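Local atomic coordinates of citrate synthase (Mycobacterium tuberculosis, PDB entry 4TVM), a protein that catalyses the condensation of oxaloacetate with acetyl-CoA and water to give citrate and CoA, a step of the Krebs cycle. Residues N235-T240 and P265-A270; F200-F205 and E210-D215; V88-I93 and A104-R109. All coordinates share one frame; numbering follows the deposited sequence.

Contact 1 of 3, residues N235-T240 and P265-A270. With OAA (oxaloacetate ion), chain B.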
loop_
_atom_site.group_PDB
_atom_site.type_symbol
_atom_site.label_atom_id
_atom_site.label_comp_id
_atom_site.label_asym_id
_atom_site.label_seq_id
_atom_site.Cartn_x
_atom_site.Cartn_y
_atom_site.Cartn_z
ATOM N N ASN A 235 8.385 -9.118 3.660
ATOM C CA ASN A 235 8.333 -7.953 4.496
ATOM C C ASN A 235 6.958 -7.409 4.542
ATOM O O ASN A 235 6.231 -7.651 3.613
ATOM C CB ASN A 235 9.073 -6.863 3.772
ATOM C CG ASN A 235 10.142 -6.308 4.565
ATOM O OD1 ASN A 235 9.978 -6.194 5.763
ATOM N ND2 ASN A 235 11.256 -5.976 3.937
ATOM N N CYS A 236 6.633 -6.595 5.542
ATOM C CA CYS A 236 5.427 -5.822 5.496
ATOM C C CYS A 236 5.443 -4.918 4.273
ATOM O O CYS A 236 4.539 -4.969 3.450
ATOM C CB CYS A 236 5.289 -4.963 6.747
ATOM S SG CYS A 236 3.844 -3.846 6.741
ATOM N N SER A 237 6.510 -4.139 4.166
ATOM C CA SER A 237 6.683 -3.135 3.158
ATOM C C SER A 237 6.720 -3.736 1.790
ATOM O O SER A 237 6.207 -3.179 0.823
ATOM C CB SER A 237 8.028 -2.438 3.356
ATOM O OG SER A 237 9.081 -3.422 3.332
ATOM N N THR A 238 7.373 -4.864 1.669
ATOM C CA THR A 238 7.580 -5.416 0.337
ATOM C C THR A 238 6.430 -6.320 -0.040
ATOM O O THR A 238 6.142 -6.486 -1.210
ATOM C CB THR A 238 8.916 -6.177 0.252
ATOM O OG1 THR A 238 9.976 -5.234 0.071
ATOM C CG2 THR A 238 8.935 -7.181 -0.922
ATOM N N SER A 239 5.806 -6.947 0.945
ATOM C CA SER A 239 4.634 -7.739 0.646
ATOM C C SER A 239 3.567 -6.775 0.215
ATOM O O SER A 239 2.650 -7.177 -0.431
ATOM C CB SER A 239 4.148 -8.539 1.830
ATOM O OG SER A 239 4.979 -9.663 2.026
ATOM N N THR A 240 3.699 -5.505 0.594
ATOM C CA THR A 240 2.760 -4.471 0.183
ATOM C C THR A 240 3.015 -4.016 -1.218
ATOM O O THR A 240 2.092 -3.746 -1.954
ATOM C CB THR A 240 2.875 -3.245 1.070
ATOM O OG1 THR A 240 2.576 -3.618 2.412
ATOM C CG2 THR A 240 1.907 -2.183 0.611
ATOM N N PRO A 265 5.613 2.828 13.042
ATOM C CA PRO A 265 6.709 2.630 14.013
ATOM C C PRO A 265 7.263 1.203 14.167
ATOM O O PRO A 265 8.416 1.039 14.527
ATOM C CB PRO A 265 6.082 3.091 15.341
ATOM C CG PRO A 265 4.994 4.023 14.964
ATOM C CD PRO A 265 4.458 3.506 13.660
ATOM N N LEU A 266 6.447 0.194 13.890
ATOM C CA LEU A 266 6.836 -1.179 14.026
ATOM C C LEU A 266 7.777 -1.633 12.949
ATOM O O LEU A 266 8.460 -2.655 13.123
ATOM C CB LEU A 266 5.593 -2.070 13.987
ATOM C CG LEU A 266 4.650 -1.801 15.152
ATOM C CD1 LEU A 266 3.660 -2.956 15.265
ATOM C CD2 LEU A 266 5.437 -1.579 16.451
ATOM N N HIS A 267 7.808 -0.882 11.850
ATOM C CA HIS A 267 8.522 -1.254 10.660
ATOM C C HIS A 267 9.567 -0.167 10.290
ATOM O O HIS A 267 10.760 -0.294 10.620
ATOM C CB HIS A 267 7.484 -1.492 9.549
ATOM C CG HIS A 267 8.053 -2.093 8.312
ATOM N ND1 HIS A 267 9.101 -2.984 8.343
ATOM C CD2 HIS A 267 7.743 -1.918 7.008
ATOM C CE1 HIS A 267 9.425 -3.325 7.112
ATOM N NE2 HIS A 267 8.616 -2.697 6.283
ATOM N N GLY A 268 9.146 0.912 9.637
ATOM C CA GLY A 268 10.123 1.820 9.071
ATOM C C GLY A 268 10.664 2.847 10.040
ATOM O O GLY A 268 11.724 3.426 9.807
ATOM N N GLY A 269 9.900 3.119 11.096
ATOM C CA GLY A 269 10.209 4.188 12.007
ATOM C C GLY A 269 10.637 3.644 13.335
ATOM O O GLY A 269 10.489 4.326 14.351
ATOM N N ALA A 270 11.130 2.399 13.332
ATOM C CA ALA A 270 11.719 1.793 14.513
ATOM C C ALA A 270 12.977 2.555 14.912
ATOM O O ALA A 270 13.224 2.763 16.102
ATOM C CB ALA A 270 12.055 0.341 14.251
HETATM O O1 OAA B . 15.323 -3.981 7.658
HETATM O O2 OAA B . 15.385 -2.807 9.541
HETATM O O4 OAA B . 12.036 -7.003 9.160
HETATM O O5 OAA B . 11.741 -6.471 7.055
HETATM O O3 OAA B . 12.949 -4.349 7.192
HETATM C C1 OAA B . 14.929 -3.739 8.826
HETATM C C2 OAA B . 13.857 -4.640 9.374
HETATM C C3 OAA B . 12.986 -5.024 8.205
HETATM C C4 OAA B . 12.184 -6.231 8.181
#
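The imidazole of His267 is overlapped by Cys236, whose CB covers one face of the ring in a CH-pi contact, 4.1 Å from the centroid and 19° off the normal. The thiol does not lie squarely over the ring: with SG anti to the backbone N (chi1 176°), the sulfur stands obliquely, 5.0 Å from the same centroid. A small residue suits this position, since its methylene can settle on the ring close to the helix backbone. Ser237 meets the rim instead, its CB near the ring plane and its OG 3.1 Å from His267 NE2. The serine hydroxyl also has a weak hydrogen bond to Trp395.

Asn235, just before the helix, crosses the histidine at about a right angle, the amide and ring planes 62° apart; its OD1 lies near His267 CE1, though the exact place of this oxygen is doubtful. Asn235 and His267 both line the oxaloacetate pocket, where His267 CE1 is 3.7 Å from O3 of the ligand. The contact thus sets the start of a helix and a loop histidine beside the substrate, to which Arg391 also hydrogen-bonds.

The loop carrying His267 joins helix 251-262 to helix 270-281. Cys236 rests on Ala261 of helix 251-262, Ser237 touches Arg391 on helix 383-403, and Thr240 packs against Leu243 of the second subunit.

Contact 2 of 3, residues F200-F205 and E210-D215; sequences FLRLTF and EPYQAD
Tyr212 bends back from the connection of a helix-loop-helix unit, in which helix 196-205 is followed by an extended loop leading to helix 216-229. It contributes by far the largest share of the surface buried here, because its ring lies against helix 196-205 and touches three of its residues. The CG atom is anti to the backbone N (chi1 -173°), which carries the ring from the loop across to the helix. An aromatic residue suits the place: it is long enough to bridge the two backbones, and its flat face can lie close to a helix surface.

That face is met by the backbone of Arg202. The CA atom sits over it in a CH-pi contact, 3.8 Å from the Tyr212 centroid and 22° off the normal. The side chains of Arg202 and Tyr212 then slide past one another in opposite directions, with Arg202 CG 3.5 Å from Tyr212 CD2. Arginine serves well at this partly exposed site, since its methylenes pack on the tyrosine while the extended chain takes the guanidinium onward to a weak hydrogen bond with the carbonyl of Tyr189.

Phe205 runs beside the tyrosine, both side chains pointing the same way, and its CB approaches Tyr212 CE1 at 3.8 Å. Its ring leads away to meet that of Phe378. Leu201 points its CB toward the loop and also touches Val218 and Leu222, so it joins helix 196-205 to the helix that follows the loop. Asp215, the N-cap of that helix, hydrogen-bonds to Glu217 N through OD1. At the far end of the tyrosine ring, the phenolic OH of Tyr212 lies 4.0 Å from Leu201 CB.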
loop_
_atom_site.group_PDB
_atom_site.type_symbol
_atom_site.label_atom_id
_atom_site.label_comp_id
_atom_site.label_asym_id
_atom_site.label_seq_id
_atom_site.Cartn_x
_atom_site.Cartn_y
_atom_site.Cartn_z
ATOM N N PHE A 200 23.883 12.518 -3.224
ATOM C CA PHE A 200 22.731 12.588 -2.348
ATOM C C PHE A 200 23.063 13.417 -1.125
ATOM O O PHE A 200 22.253 14.218 -0.672
ATOM C CB PHE A 200 22.237 11.202 -1.938
ATOM C CG PHE A 200 21.356 11.228 -0.719
ATOM C CD1 PHE A 200 20.090 11.820 -0.768
ATOM C CD2 PHE A 200 21.789 10.693 0.486
ATOM C CE1 PHE A 200 19.290 11.871 0.355
ATOM C CE2 PHE A 200 20.983 10.736 1.606
ATOM C CZ PHE A 200 19.736 11.332 1.550
ATOM N N LEU A 201 24.261 13.225 -0.592
ATOM C CA LEU A 201 24.692 13.942 0.607
ATOM C C LEU A 201 24.858 15.442 0.388
ATOM O O LEU A 201 24.651 16.236 1.299
ATOM C CB LEU A 201 25.992 13.343 1.134
ATOM C CG LEU A 201 25.864 12.139 2.081
ATOM C CD1 LEU A 201 27.186 11.386 2.194
ATOM C CD2 LEU A 201 25.443 12.621 3.460
ATOM N N ARG A 202 25.264 15.838 -0.799
ATOM C CA ARG A 202 25.349 17.266 -1.147
ATOM C C ARG A 202 23.976 17.892 -1.243
ATOM O O ARG A 202 23.775 19.042 -0.847
ATOM C CB ARG A 202 26.014 17.449 -2.511
ATOM C CG ARG A 202 26.513 18.862 -2.779
ATOM C CD ARG A 202 27.062 19.030 -4.190
ATOM N NE ARG A 202 26.934 20.404 -4.692
ATOM C CZ ARG A 202 26.044 20.806 -5.609
ATOM N NH1 ARG A 202 25.145 19.958 -6.120
ATOM N NH2 ARG A 202 26.027 22.077 -6.006
ATOM N N LEU A 203 23.043 17.139 -1.838
ATOM C CA LEU A 203 21.701 17.637 -2.080
ATOM C C LEU A 203 21.043 17.863 -0.744
ATOM O O LEU A 203 20.217 18.751 -0.598
ATOM C CB LEU A 203 20.893 16.629 -2.833
ATOM C CG LEU A 203 21.167 16.468 -4.306
ATOM C CD1 LEU A 203 20.218 15.394 -4.844
ATOM C CD2 LEU A 203 20.937 17.769 -5.008
ATOM N N THR A 204 21.427 17.038 0.218
ATOM C CA THR A 204 20.861 17.049 1.554
ATOM C C THR A 204 21.489 18.116 2.405
ATOM O O THR A 204 20.799 18.817 3.141
ATOM C CB THR A 204 21.134 15.714 2.232
ATOM O OG1 THR A 204 20.808 14.663 1.322
ATOM C CG2 THR A 204 20.300 15.546 3.472
ATOM N N PHE A 205 22.801 18.246 2.299
ATOM C CA PHE A 205 23.552 19.080 3.215
ATOM C C PHE A 205 24.219 20.277 2.581
ATOM O O PHE A 205 24.662 21.153 3.276
ATOM C CB PHE A 205 24.607 18.205 3.915
ATOM C CG PHE A 205 24.004 17.172 4.821
ATOM C CD1 PHE A 205 23.163 17.570 5.871
ATOM C CD2 PHE A 205 24.234 15.834 4.621
ATOM C CE1 PHE A 205 22.587 16.642 6.708
ATOM C CE2 PHE A 205 23.658 14.900 5.461
ATOM C CZ PHE A 205 22.831 15.303 6.500
ATOM N N GLU A 210 28.652 27.813 -0.074
ATOM C CA GLU A 210 29.981 27.226 -0.164
ATOM C C GLU A 210 29.950 25.988 -1.052
ATOM O O GLU A 210 28.900 25.425 -1.278
ATOM C CB GLU A 210 30.494 26.859 1.230
ATOM C CG GLU A 210 29.597 25.929 2.042
ATOM C CD GLU A 210 30.099 25.741 3.468
ATOM O OE1 GLU A 210 30.367 24.594 3.877
ATOM O OE2 GLU A 210 30.237 26.749 4.190
ATOM N N PRO A 211 31.110 25.570 -1.582
ATOM C CA PRO A 211 31.114 24.298 -2.308
ATOM C C PRO A 211 31.024 23.162 -1.302
ATOM O O PRO A 211 31.433 23.335 -0.155
ATOM C CB PRO A 211 32.478 24.286 -3.021
ATOM C CG PRO A 211 33.187 25.556 -2.638
ATOM C CD PRO A 211 32.462 26.161 -1.476
ATOM N N TYR A 212 30.492 22.018 -1.719
ATOM C CA TYR A 212 30.330 20.913 -0.815
ATOM C C TYR A 212 31.383 19.855 -1.054
ATOM O O TYR A 212 31.583 19.404 -2.188
ATOM C CB TYR A 212 28.954 20.285 -1.018
ATOM C CG TYR A 212 28.644 19.229 0.008
ATOM C CD1 TYR A 212 28.260 19.581 1.275
ATOM C CD2 TYR A 212 28.782 17.885 -0.286
ATOM C CE1 TYR A 212 27.997 18.632 2.232
ATOM C CE2 TYR A 212 28.522 16.923 0.679
ATOM C CZ TYR A 212 28.119 17.322 1.929
ATOM O OH TYR A 212 27.862 16.400 2.897
ATOM N N GLN A 213 32.046 19.444 0.015
ATOM C CA GLN A 213 32.936 18.289 -0.042
ATOM C C GLN A 213 32.367 17.251 0.855
ATOM O O GLN A 213 32.206 17.499 2.039
ATOM C CB GLN A 213 34.296 18.614 0.523
ATOM C CG GLN A 213 35.183 19.405 -0.401
ATOM C CD GLN A 213 36.003 20.417 0.358
ATOM O OE1 GLN A 213 35.652 20.793 1.482
ATOM N NE2 GLN A 213 37.107 20.869 -0.247
ATOM N N ALA A 214 32.101 16.077 0.318
ATOM C CA ALA A 214 31.596 14.996 1.138
ATOM C C ALA A 214 32.739 14.401 1.930
ATOM O O ALA A 214 33.812 14.228 1.379
ATOM C CB ALA A 214 30.981 13.938 0.254
ATOM N N ASP A 215 32.522 14.112 3.213
ATOM C CA ASP A 215 33.515 13.401 3.981
ATOM C C ASP A 215 33.537 11.945 3.549
ATOM O O ASP A 215 32.484 11.285 3.548
ATOM C CB ASP A 215 33.241 13.499 5.454
ATOM C CG ASP A 215 34.185 12.657 6.273
ATOM O OD1 ASP A 215 35.083 12.008 5.701
ATOM O OD2 ASP A 215 34.052 12.647 7.507
#

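Contact 3 of 3, residues V88-I93 and A104-R109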
loop_
_atom_site.group_PDB
_atom_site.type_symbol
_atom_site.label_atom_id
_atom_site.label_comp_id
_atom_site.label_asym_id
_atom_site.label_seq_id
_atom_site.Cartn_x
_atom_site.Cartn_y
_atom_site.Cartn_z
ATOM N N VAL A 88 24.975 -3.463 -5.447
ATOM C CA VAL A 88 23.955 -4.195 -4.734
ATOM C C VAL A 88 22.579 -4.031 -5.348
ATOM O O VAL A 88 21.860 -5.025 -5.479
ATOM C CB VAL A 88 23.972 -3.786 -3.265
ATOM C CG1 VAL A 88 22.729 -4.273 -2.548
ATOM C CG2 VAL A 88 25.227 -4.380 -2.620
ATOM N N CYS A 89 22.225 -2.797 -5.755
ATOM C CA CYS A 89 21.008 -2.544 -6.553
ATOM C C CYS A 89 21.016 -3.451 -7.730
ATOM O O CYS A 89 20.083 -4.181 -7.969
ATOM C CB CYS A 89 20.957 -1.099 -7.087
ATOM S SG CYS A 89 20.694 0.217 -5.849
ATOM N N TYR A 90 22.079 -3.392 -8.513
ATOM C CA TYR A 90 22.131 -4.200 -9.734
ATOM C C TYR A 90 21.938 -5.669 -9.402
ATOM O O TYR A 90 21.121 -6.329 -10.054
ATOM C CB TYR A 90 23.453 -4.010 -10.448
ATOM C CG TYR A 90 23.581 -4.817 -11.719
ATOM C CD1 TYR A 90 23.621 -6.194 -11.679
ATOM C CD2 TYR A 90 23.664 -4.195 -12.965
ATOM C CE1 TYR A 90 23.740 -6.932 -12.831
ATOM C CE2 TYR A 90 23.796 -4.928 -14.118
ATOM C CZ TYR A 90 23.847 -6.291 -14.032
ATOM O OH TYR A 90 23.970 -7.046 -15.153
ATOM N N LEU A 91 22.666 -6.171 -8.389
ATOM C CA LEU A 91 22.680 -7.588 -8.097
ATOM C C LEU A 91 21.282 -8.000 -7.782
ATOM O O LEU A 91 20.765 -8.924 -8.371
ATOM C CB LEU A 91 23.604 -7.879 -6.901
ATOM C CG LEU A 91 23.412 -9.157 -6.071
ATOM C CD1 LEU A 91 24.009 -10.359 -6.796
ATOM C CD2 LEU A 91 24.064 -8.984 -4.708
ATOM N N LEU A 92 20.664 -7.314 -6.831
ATOM C CA LEU A 92 19.373 -7.729 -6.373
ATOM C C LEU A 92 18.379 -7.753 -7.496
ATOM O O LEU A 92 17.622 -8.716 -7.628
ATOM C CB LEU A 92 18.849 -6.742 -5.375
ATOM C CG LEU A 92 19.375 -6.732 -3.964
ATOM C CD1 LEU A 92 18.941 -5.395 -3.410
ATOM C CD2 LEU A 92 18.792 -7.871 -3.167
ATOM N N ILE A 93 18.335 -6.671 -8.267
ATOM C CA ILE A 93 17.351 -6.566 -9.338
ATOM C C ILE A 93 17.556 -7.596 -10.449
ATOM O O ILE A 93 16.622 -8.289 -10.792
ATOM C CB ILE A 93 17.336 -5.140 -9.909
ATOM C CG1 ILE A 93 16.683 -4.205 -8.910
ATOM C CG2 ILE A 93 16.623 -5.063 -11.246
ATOM C CD1 ILE A 93 17.025 -2.774 -9.155
ATOM N N ALA A 104 29.040 -0.008 -15.159
ATOM C CA ALA A 104 29.337 1.358 -15.555
ATOM C C ALA A 104 28.196 1.935 -16.371
ATOM O O ALA A 104 27.853 3.114 -16.237
ATOM C CB ALA A 104 30.633 1.407 -16.367
ATOM N N GLN A 105 27.643 1.095 -17.233
ATOM C CA GLN A 105 26.532 1.473 -18.075
ATOM C C GLN A 105 25.266 1.634 -17.232
ATOM O O GLN A 105 24.472 2.522 -17.471
ATOM C CB GLN A 105 26.370 0.469 -19.229
ATOM C CG GLN A 105 27.375 0.754 -20.353
ATOM C CD GLN A 105 27.685 -0.439 -21.251
ATOM O OE1 GLN A 105 28.847 -0.690 -21.585
ATOM N NE2 GLN A 105 26.647 -1.172 -21.657
ATOM N N PHE A 106 25.122 0.802 -16.215
ATOM C CA PHE A 106 24.012 0.904 -15.263
ATOM C C PHE A 106 24.139 2.154 -14.385
ATOM O O PHE A 106 23.167 2.850 -14.080
ATOM C CB PHE A 106 24.051 -0.353 -14.398
ATOM C CG PHE A 106 23.045 -0.386 -13.305
ATOM C CD1 PHE A 106 21.712 -0.643 -13.585
ATOM C CD2 PHE A 106 23.433 -0.222 -11.981
ATOM C CE1 PHE A 106 20.773 -0.706 -12.568
ATOM C CE2 PHE A 106 22.495 -0.299 -10.962
ATOM C CZ PHE A 106 21.166 -0.543 -11.260
ATOM N N THR A 107 25.368 2.389 -13.954
ATOM C CA THR A 107 25.761 3.532 -13.164
ATOM C C THR A 107 25.636 4.782 -13.970
ATOM O O THR A 107 25.226 5.811 -13.459
ATOM C CB THR A 107 27.232 3.348 -12.775
ATOM O OG1 THR A 107 27.369 2.040 -12.216
ATOM C CG2 THR A 107 27.703 4.405 -11.795
ATOM N N GLY A 108 26.033 4.701 -15.232
ATOM C CA GLY A 108 25.877 5.830 -16.155
ATOM C C GLY A 108 24.412 6.183 -16.368
ATOM O O GLY A 108 24.046 7.343 -16.313
ATOM N N ARG A 109 23.585 5.161 -16.583
ATOM C CA ARG A 109 22.163 5.312 -16.847
ATOM C C ARG A 109 21.453 6.011 -15.687
ATOM O O ARG A 109 20.620 6.894 -15.888
ATOM C CB ARG A 109 21.561 3.925 -17.119
ATOM C CG ARG A 109 20.346 3.914 -18.035
ATOM C CD ARG A 109 19.963 2.485 -18.430
ATOM N NE ARG A 109 20.677 2.038 -19.633
ATOM C CZ ARG A 109 21.443 0.948 -19.746
ATOM N NH1 ARG A 109 21.640 0.110 -18.722
ATOM N NH2 ARG A 109 22.030 0.695 -20.914
#
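Cys89 and Tyr90 together receive Phe106, the side chain of residues 104-109 that reaches residues 88-93, so that helix 100-111 packs on the preceding helix 85-94 in this helix-loop-helix unit. Cys89 comes first: its CB lies near the plane of the phenylalanine ring, at the edge, 4.2 Å from Phe106 CZ. A compact residue fits here, because Leu168 of helix 159-182 and Pro393 of helix 383-403 also touch this side chain.

Tyr90 follows and makes the greater part of the contact. Its CB stands over the face of Phe106 as a CH-pi partner, 4.2 Å from the centroid and 24° off the normal. With CG anti to the backbone N (chi1 180°) the tyrosine ring is carried alongside Phe106, and its edge meets that face, giving a T-shaped pair with centroids 5.4 Å apart and planes at 82°. Tyrosine suits a partly exposed position, offering a hydrocarbon edge to the buried phenylalanine.

One turn beyond Cys89, Ile93 packs on Leu168 and Ile396. The T-shaped stack is closest where Tyr90 CD2 comes within 3.9 Å of Phe106 CG.

Along the chain the order is contact 3, contact 2, contact 1, each closing before the next opens, and all lie in the mainly helical part of the citrate synthase fold. Their centres are well separated: about 29 Å between contacts 1 and 2, 25 Å between 1 and 3, and 23 Å between 2 and 3, with no touching atoms. A segment of each contact touches helix 383-403, and helices 85-94, 100-111 and 196-205 all touch helix 159-182. Contact 1 lies nearest the centre of the chain, at the oxaloacetate site and the subunit interface; farther out, away from the known sites, contact 3 joins consecutive helices and contact 2 packs a helix against the loop that follows it.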